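PDB 7ADK: lipoprotein from Mycoplasma mycoides subsp. capri, which probably acts as a peptidase of the PA clan and is made as a lipoprotein. Local coordinates for residues N275-T280 with I666-K671; K591-F596 with S762-D767. One frame throughout, in Å; residues are numbered along the deposited sequence.

Contact 1. Residues N275-T280 with I666-K671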
ATOM      1  N   ASN B 275       4.260   8.414 -21.395  1.00 70.64           N
ATOM      2  CA  ASN B 275       5.708   8.348 -21.620  1.00 70.64           C
ATOM      3  C   ASN B 275       6.469   9.602 -21.155  1.00 70.64           C
ATOM      4  O   ASN B 275       7.564   9.524 -20.617  1.00 70.64           O
ATOM      5  CB  ASN B 275       5.931   8.043 -23.107  1.00 70.64           C
ATOM      6  CG  ASN B 275       7.310   7.474 -23.361  1.00 70.64           C
ATOM      7  OD1 ASN B 275       8.324   8.145 -23.296  1.00 70.64           O
ATOM      8  ND2 ASN B 275       7.396   6.209 -23.684  1.00 70.64           N
ATOM      9  N   GLU B 276       5.879  10.780 -21.299  1.00 70.73           N
ATOM     10  CA  GLU B 276       6.499  12.033 -20.848  1.00 70.73           C
ATOM     11  C   GLU B 276       6.548  12.143 -19.314  1.00 70.73           C
ATOM     12  O   GLU B 276       7.259  12.976 -18.775  1.00 70.73           O
ATOM     13  CB  GLU B 276       5.814  13.258 -21.464  1.00 70.73           C
ATOM     14  CG  GLU B 276       5.486  13.184 -22.964  1.00 70.73           C
ATOM     15  CD  GLU B 276       6.612  12.659 -23.882  1.00 70.73           C
ATOM     16  OE1 GLU B 276       7.807  12.972 -23.692  1.00 70.73           O
ATOM     17  OE2 GLU B 276       6.297  11.925 -24.843  1.00 70.73           O
ATOM     18  N   LYS B 277       5.801  11.289 -18.593  1.00 67.16           N
ATOM     19  CA  LYS B 277       5.833  11.181 -17.125  1.00 67.16           C
ATOM     20  C   LYS B 277       6.842  10.141 -16.670  1.00 67.16           C
ATOM     21  O   LYS B 277       7.582  10.383 -15.737  1.00 67.16           O
ATOM     22  CB  LYS B 277       4.461  10.811 -16.549  1.00 67.16           C
ATOM     23  CG  LYS B 277       3.343  11.780 -16.910  1.00 67.16           C
ATOM     24  CD  LYS B 277       1.964  11.413 -16.323  1.00 67.16           C
ATOM     25  CE  LYS B 277       1.649  12.004 -14.941  1.00 67.16           C
ATOM     26  NZ  LYS B 277       1.047  13.363 -15.014  1.00 67.16           N
ATOM     27  N   ALA B 278       6.921   8.985 -17.297  1.00 66.27           N
ATOM     28  CA  ALA B 278       7.933   7.981 -17.007  1.00 66.27           C
ATOM     29  C   ALA B 278       8.189   7.170 -18.264  1.00 66.27           C
ATOM     30  O   ALA B 278       7.312   7.038 -19.097  1.00 66.27           O
ATOM     31  CB  ALA B 278       7.473   7.114 -15.852  1.00 66.27           C
ATOM     32  N   LYS B 279       9.397   6.626 -18.377  1.00 67.44           N
ATOM     33  CA  LYS B 279      10.073   6.348 -19.657  1.00 67.44           C
ATOM     34  C   LYS B 279      10.625   7.664 -20.270  1.00 67.44           C
ATOM     35  O   LYS B 279      11.480   7.605 -21.150  1.00 67.44           O
ATOM     36  CB  LYS B 279       9.223   5.441 -20.572  1.00 67.44           C
ATOM     37  CG  LYS B 279       9.977   4.700 -21.691  1.00 67.44           C
ATOM     38  CD  LYS B 279      10.880   3.566 -21.196  1.00 67.44           C
ATOM     39  CE  LYS B 279      11.463   2.795 -22.376  1.00 67.44           C
ATOM     40  NZ  LYS B 279      12.116   1.535 -21.964  1.00 67.44           N
ATOM     41  N   THR B 280      10.273   8.822 -19.676  1.00 65.17           N
ATOM     42  CA  THR B 280      10.976  10.103 -19.777  1.00 65.17           C
ATOM     43  C   THR B 280      11.317  10.733 -18.416  1.00 65.17           C
ATOM     44  O   THR B 280      12.484  10.976 -18.181  1.00 65.17           O
ATOM     45  CB  THR B 280      10.222  11.096 -20.663  1.00 65.17           C
ATOM     46  OG1 THR B 280       9.921  10.510 -21.908  1.00 65.17           O
ATOM     47  CG2 THR B 280      11.048  12.342 -20.928  1.00 65.17           C
ATOM     48  N   ILE B 666       3.076  11.146  -7.908  1.00 57.24           N
ATOM     49  CA  ILE B 666       2.752  11.636  -9.251  1.00 57.24           C
ATOM     50  C   ILE B 666       1.901  12.904  -9.130  1.00 57.24           C
ATOM     51  O   ILE B 666       1.850  13.527  -8.083  1.00 57.24           O
ATOM     52  CB  ILE B 666       2.253  10.439 -10.136  1.00 57.24           C
ATOM     53  CG1 ILE B 666       1.726  10.742 -11.561  1.00 57.24           C
ATOM     54  CG2 ILE B 666       1.339   9.431  -9.441  1.00 57.24           C
ATOM     55  CD1 ILE B 666       1.478   9.509 -12.439  1.00 57.24           C
ATOM     56  N   ASN B 667       1.267  13.313 -10.211  1.00 62.33           N
ATOM     57  CA  ASN B 667       0.403  14.463 -10.396  1.00 62.33           C
ATOM     58  C   ASN B 667      -0.734  13.988 -11.301  1.00 62.33           C
ATOM     59  O   ASN B 667      -0.591  14.003 -12.528  1.00 62.33           O
ATOM     60  CB  ASN B 667       1.288  15.512 -11.061  1.00 62.33           C
ATOM     61  CG  ASN B 667       0.580  16.799 -11.375  1.00 62.33           C
ATOM     62  OD1 ASN B 667      -0.245  17.279 -10.616  1.00 62.33           O
ATOM     63  ND2 ASN B 667       0.931  17.452 -12.459  1.00 62.33           N
ATOM     64  N   SER B 668      -1.737  13.328 -10.730  1.00 60.29           N
ATOM     65  CA  SER B 668      -2.837  12.689 -11.467  1.00 60.29           C
ATOM     66  C   SER B 668      -4.027  12.327 -10.592  1.00 60.29           C
ATOM     67  O   SER B 668      -3.911  12.194  -9.377  1.00 60.29           O
ATOM     68  CB  SER B 668      -2.360  11.411 -12.151  1.00 60.29           C
ATOM     69  OG  SER B 668      -1.740  11.749 -13.354  1.00 60.29           O
ATOM     70  N   GLU B 669      -5.154  12.096 -11.263  1.00 67.53           N
ATOM     71  CA  GLU B 669      -6.404  11.599 -10.699  1.00 67.53           C
ATOM     72  C   GLU B 669      -6.190  10.353  -9.824  1.00 67.53           C
ATOM     73  O   GLU B 669      -5.637   9.351 -10.271  1.00 67.53           O
ATOM     74  CB  GLU B 669      -7.386  11.203 -11.817  1.00 67.53           C
ATOM     75  CG  GLU B 669      -7.645  12.220 -12.918  1.00 67.53           C
ATOM     76  CD  GLU B 669      -8.665  11.739 -13.969  1.00 67.53           C
ATOM     77  OE1 GLU B 669      -9.370  10.734 -13.784  1.00 67.53           O
ATOM     78  OE2 GLU B 669      -8.781  12.398 -15.015  1.00 67.53           O
ATOM     79  N   TYR B 670      -6.736  10.342  -8.610  1.00 65.94           N
ATOM     80  CA  TYR B 670      -6.733   9.169  -7.734  1.00 65.94           C
ATOM     81  C   TYR B 670      -7.447   7.947  -8.354  1.00 65.94           C
ATOM     82  O   TYR B 670      -7.293   6.819  -7.886  1.00 65.94           O
ATOM     83  CB  TYR B 670      -7.351   9.568  -6.385  1.00 65.94           C
ATOM     84  CG  TYR B 670      -8.827   9.910  -6.391  1.00 65.94           C
ATOM     85  CD1 TYR B 670      -9.773   8.871  -6.426  1.00 65.94           C
ATOM     86  CD2 TYR B 670      -9.255  11.245  -6.322  1.00 65.94           C
ATOM     87  CE1 TYR B 670     -11.143   9.168  -6.424  1.00 65.94           C
ATOM     88  CE2 TYR B 670     -10.628  11.547  -6.307  1.00 65.94           C
ATOM     89  CZ  TYR B 670     -11.575  10.507  -6.366  1.00 65.94           C
ATOM     90  OH  TYR B 670     -12.905  10.777  -6.372  1.00 65.94           O
ATOM     91  N   LYS B 671      -8.227   8.156  -9.417  1.00 66.12           N
ATOM     92  CA  LYS B 671      -9.002   7.149 -10.149  1.00 66.12           C
ATOM     93  C   LYS B 671      -8.160   6.193 -10.984  1.00 66.12           C
ATOM     94  O   LYS B 671      -8.662   5.141 -11.356  1.00 66.12           O
ATOM     95  CB  LYS B 671     -10.036   7.870 -11.028  1.00 66.12           C
ATOM     96  CG  LYS B 671     -11.088   8.579 -10.163  1.00 66.12           C
ATOM     97  CD  LYS B 671     -12.073   9.408 -10.984  1.00 66.12           C
ATOM     98  CE  LYS B 671     -13.083  10.075 -10.045  1.00 66.12           C
ATOM     99  NZ  LYS B 671     -13.887  11.105 -10.731  1.00 66.12           N
TER

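Contact 2. Residues K591-F596 with S762-D767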
ATOM      1  N   LYS B 591      16.802  12.475 -24.811  1.00 65.15           N
ATOM      2  CA  LYS B 591      15.879  13.273 -23.979  1.00 65.15           C
ATOM      3  C   LYS B 591      16.562  13.845 -22.723  1.00 65.15           C
ATOM      4  O   LYS B 591      16.083  13.668 -21.604  1.00 65.15           O
ATOM      5  CB  LYS B 591      14.589  12.502 -23.645  1.00 65.15           C
ATOM      6  CG  LYS B 591      13.651  12.223 -24.829  1.00 65.15           C
ATOM      7  CD  LYS B 591      12.238  11.898 -24.319  1.00 65.15           C
ATOM      8  CE  LYS B 591      11.198  11.669 -25.414  1.00 65.15           C
ATOM      9  NZ  LYS B 591       9.854  11.392 -24.861  1.00 65.15           N
ATOM     10  N   LYS B 592      17.692  14.532 -22.897  1.00 65.42           N
ATOM     11  CA  LYS B 592      18.370  15.326 -21.853  1.00 65.42           C
ATOM     12  C   LYS B 592      17.544  16.547 -21.460  1.00 65.42           C
ATOM     13  O   LYS B 592      16.742  17.030 -22.264  1.00 65.42           O
ATOM     14  CB  LYS B 592      19.779  15.715 -22.276  1.00 65.42           C
ATOM     15  CG  LYS B 592      20.700  14.496 -22.384  1.00 65.42           C
ATOM     16  CD  LYS B 592      22.157  14.923 -22.552  1.00 65.42           C
ATOM     17  CE  LYS B 592      23.083  13.719 -22.564  1.00 65.42           C
ATOM     18  NZ  LYS B 592      22.926  12.895 -23.767  1.00 65.42           N
ATOM     19  N   VAL B 593      17.728  17.039 -20.231  1.00 64.96           N
ATOM     20  CA  VAL B 593      16.915  18.162 -19.744  1.00 64.96           C
ATOM     21  C   VAL B 593      17.230  19.485 -20.439  1.00 64.96           C
ATOM     22  O   VAL B 593      18.359  19.746 -20.858  1.00 64.96           O
ATOM     23  CB  VAL B 593      16.963  18.346 -18.224  1.00 64.96           C
ATOM     24  CG1 VAL B 593      16.634  17.051 -17.502  1.00 64.96           C
ATOM     25  CG2 VAL B 593      18.285  18.868 -17.681  1.00 64.96           C
ATOM     26  N   LYS B 594      16.193  20.314 -20.517  1.00 64.67           N
ATOM     27  CA  LYS B 594      16.153  21.716 -20.943  1.00 64.67           C
ATOM     28  C   LYS B 594      15.462  22.526 -19.844  1.00 64.67           C
ATOM     29  O   LYS B 594      14.869  21.941 -18.952  1.00 64.67           O
ATOM     30  CB  LYS B 594      15.393  21.790 -22.275  1.00 64.67           C
ATOM     31  CG  LYS B 594      16.128  21.177 -23.470  1.00 64.67           C
ATOM     32  CD  LYS B 594      15.207  20.932 -24.666  1.00 64.67           C
ATOM     33  CE  LYS B 594      14.245  19.780 -24.394  1.00 64.67           C
ATOM     34  NZ  LYS B 594      13.367  19.473 -25.531  1.00 64.67           N
ATOM     35  N   PHE B 595      15.499  23.848 -19.901  1.00 64.21           N
ATOM     36  CA  PHE B 595      14.871  24.722 -18.902  1.00 64.21           C
ATOM     37  C   PHE B 595      13.826  25.621 -19.549  1.00 64.21           C
ATOM     38  O   PHE B 595      13.974  26.017 -20.702  1.00 64.21           O
ATOM     39  CB  PHE B 595      15.934  25.527 -18.152  1.00 64.21           C
ATOM     40  CG  PHE B 595      16.708  24.695 -17.161  1.00 64.21           C
ATOM     41  CD1 PHE B 595      16.242  24.579 -15.844  1.00 64.21           C
ATOM     42  CD2 PHE B 595      17.841  23.974 -17.563  1.00 64.21           C
ATOM     43  CE1 PHE B 595      16.906  23.754 -14.932  1.00 64.21           C
ATOM     44  CE2 PHE B 595      18.499  23.145 -16.651  1.00 64.21           C
ATOM     45  CZ  PHE B 595      18.043  23.045 -15.330  1.00 64.21           C
ATOM     46  N   PHE B 596      12.735  25.925 -18.856  1.00 70.15           N
ATOM     47  CA  PHE B 596      11.631  26.679 -19.445  1.00 70.15           C
ATOM     48  C   PHE B 596      11.957  28.174 -19.582  1.00 70.15           C
ATOM     49  O   PHE B 596      11.977  28.905 -18.589  1.00 70.15           O
ATOM     50  CB  PHE B 596      10.374  26.428 -18.623  1.00 70.15           C
ATOM     51  CG  PHE B 596       9.126  26.956 -19.283  1.00 70.15           C
ATOM     52  CD1 PHE B 596       8.486  26.199 -20.275  1.00 70.15           C
ATOM     53  CD2 PHE B 596       8.591  28.192 -18.899  1.00 70.15           C
ATOM     54  CE1 PHE B 596       7.309  26.669 -20.864  1.00 70.15           C
ATOM     55  CE2 PHE B 596       7.399  28.646 -19.468  1.00 70.15           C
ATOM     56  CZ  PHE B 596       6.758  27.885 -20.452  1.00 70.15           C
ATOM     57  N   SER B 762      11.191  17.983  -9.415  1.00 56.77           N
ATOM     58  CA  SER B 762      11.084  18.866 -10.575  1.00 56.77           C
ATOM     59  C   SER B 762       9.681  18.867 -11.165  1.00 56.77           C
ATOM     60  O   SER B 762       9.219  17.844 -11.662  1.00 56.77           O
ATOM     61  CB  SER B 762      12.075  18.476 -11.672  1.00 56.77           C
ATOM     62  OG  SER B 762      11.806  17.191 -12.175  1.00 56.77           O
ATOM     63  N   VAL B 763       9.055  20.034 -11.217  1.00 57.45           N
ATOM     64  CA  VAL B 763       7.972  20.321 -12.136  1.00 57.45           C
ATOM     65  C   VAL B 763       8.570  20.516 -13.517  1.00 57.45           C
ATOM     66  O   VAL B 763       9.509  21.294 -13.678  1.00 57.45           O
ATOM     67  CB  VAL B 763       7.247  21.597 -11.682  1.00 57.45           C
ATOM     68  CG1 VAL B 763       6.059  21.963 -12.551  1.00 57.45           C
ATOM     69  CG2 VAL B 763       6.811  21.532 -10.222  1.00 57.45           C
ATOM     70  N   ARG B 764       8.020  19.874 -14.538  1.00 59.01           N
ATOM     71  CA  ARG B 764       8.439  20.030 -15.934  1.00 59.01           C
ATOM     72  C   ARG B 764       7.267  20.334 -16.825  1.00 59.01           C
ATOM     73  O   ARG B 764       6.131  20.241 -16.406  1.00 59.01           O
ATOM     74  CB  ARG B 764       9.125  18.764 -16.447  1.00 59.01           C
ATOM     75  CG  ARG B 764      10.127  18.233 -15.450  1.00 59.01           C
ATOM     76  CD  ARG B 764      10.987  17.171 -16.085  1.00 59.01           C
ATOM     77  NE  ARG B 764      11.836  16.578 -15.060  1.00 59.01           N
ATOM     78  CZ  ARG B 764      12.881  15.828 -15.229  1.00 59.01           C
ATOM     79  NH1 ARG B 764      13.274  15.441 -16.384  1.00 59.01           N
ATOM     80  NH2 ARG B 764      13.546  15.462 -14.195  1.00 59.01           N
ATOM     81  N   THR B 765       7.541  20.635 -18.074  1.00 64.93           N
ATOM     82  CA  THR B 765       6.522  20.699 -19.118  1.00 64.93           C
ATOM     83  C   THR B 765       6.890  19.858 -20.335  1.00 64.93           C
ATOM     84  O   THR B 765       7.979  19.296 -20.400  1.00 64.93           O
ATOM     85  CB  THR B 765       6.136  22.140 -19.421  1.00 64.93           C
ATOM     86  OG1 THR B 765       4.887  22.155 -20.055  1.00 64.93           O
ATOM     87  CG2 THR B 765       7.136  22.874 -20.281  1.00 64.93           C
ATOM     88  N   LYS B 766       5.937  19.733 -21.265  1.00 71.96           N
ATOM     89  CA  LYS B 766       5.747  18.670 -22.270  1.00 71.96           C
ATOM     90  C   LYS B 766       6.990  18.065 -22.913  1.00 71.96           C
ATOM     91  O   LYS B 766       7.049  16.845 -23.047  1.00 71.96           O
ATOM     92  CB  LYS B 766       4.884  19.218 -23.407  1.00 71.96           C
ATOM     93  CG  LYS B 766       3.423  19.452 -23.021  1.00 71.96           C
ATOM     94  CD  LYS B 766       2.587  20.000 -24.181  1.00 71.96           C
ATOM     95  CE  LYS B 766       2.616  19.130 -25.446  1.00 71.96           C
ATOM     96  NZ  LYS B 766       1.781  19.681 -26.532  1.00 71.96           N
ATOM     97  N   ASP B 767       7.947  18.879 -23.353  1.00 70.35           N
ATOM     98  CA  ASP B 767       9.115  18.405 -24.104  1.00 70.35           C
ATOM     99  C   ASP B 767      10.360  18.205 -23.226  1.00 70.35           C
ATOM    100  O   ASP B 767      11.494  18.366 -23.682  1.00 70.35           O
ATOM    101  CB  ASP B 767       9.359  19.263 -25.346  1.00 70.35           C
ATOM    102  CG  ASP B 767       9.906  20.657 -25.055  1.00 70.35           C
ATOM    103  OD1 ASP B 767       9.285  21.413 -24.280  1.00 70.35           O
ATOM    104  OD2 ASP B 767      10.961  21.019 -25.635  1.00 70.35           O
TER

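Contact 1. Residues N275-T280 with I666-K671
K277 joins two irregular segments by a single lysine arm, in a small buried contact between loops. Segment 275-280 belongs to the loop between helix 220-226 and strand 289-293. Segment 666-671 belongs to the loop between helices 651-655 and 688-691. The backbones stay apart: K277 CA lies 8.5 Å from I666 CA. The lysine side chain crosses the gap, passing I666 to end at N667.

Its first part runs straight, and its end then turns twice, at chi3 (90°) and chi4 (87°). These bends bring CE against the end of I666 and direct NZ to the backbone beyond it. K277 CE lies 3.5 Å from I666 CD1, and the two side chains cross at about a right angle. K277 NZ donates a hydrogen bond of 3.0 Å to N667 O. The lysine nitrogen is somewhat tilted from the carbonyl plane, with a C=O...N angle of 151°. S668 OG donates to N667 O as well, at 2.7 Å, from the same face of the carbonyl plane as the lysine. The hydroxyl stands well above that plane.

Within the first loop, T280 OG1 donates to N275 O at 2.9 Å and ties together the two ends of the turn that carries K277. I634 also packs on the lysine side chain. Backbone bonds between S668 and V268 tie 666-671 to an earlier part of K277's loop.

The lysine's aliphatic part is matched to isoleucine and its buried nitrogen to a neutral backbone oxygen. Two donors share that oxygen, and a positively charged lysine would probably polarise it.

Contact 2. Residues K591-F596 with S762-D767
K594 and D767, both exposed, cross at about a right angle. The lysine chain bends at chi3 (-71°), which turns NZ onto both the side chain and the backbone of the aspartate. K594 NZ forms a salt bridge with D767 OD2 at 2.9 Å, meeting it from above the carboxylate plane. K594 NZ also donates to D767 O at 2.9 Å, in the carbonyl plane. D767 OD2 has a second charged partner in K769.

F596 and T765, both buried, meet obliquely, with F596 CD1 3.6 Å from T765 CG2. The threonine hydroxyl bonds to D630 O instead.

A third pair stands apart from these: V593 CG1 lies 3.9 Å from R764 NH1, and the two side chains are nearly perpendicular. The guanidinium grips S762 side-on, in its own plane: R764 NE lies 2.9 Å and R764 NH2 3.2 Å from S762 OG. NH1 bonds to N768 OD1.

Strand 594-595 pairs parallel, and strand 761-765 antiparallel, with strand 769-778. D767 sits in the turn of the hairpin between 761-765 and 769-778. Such an antiparallel hairpin, with a parallel strand on one arm and held across its turn, is probably part of one beta domain of a PA-clan peptidase.

The centres of contacts 1 and 2 are 14 Å apart, and their segments alternate along the chain. They touch directly through K591. K591 NZ forms a salt bridge of 2.8 Å with E276 OE1, and a probable hydrogen bond of 3.1 Å with T280 OG1. The turn that sends K277 to 666-671 therefore also binds the segment that leads into strand 594-595. A lesser approach joins E276 CG to K766 O at 4.0 Å, so both halves of contact 2 border 275-280. Contact 1 joins loops through one lysine, whereas contact 2 joins two strands that both pair with 769-778, together with the turns beside them.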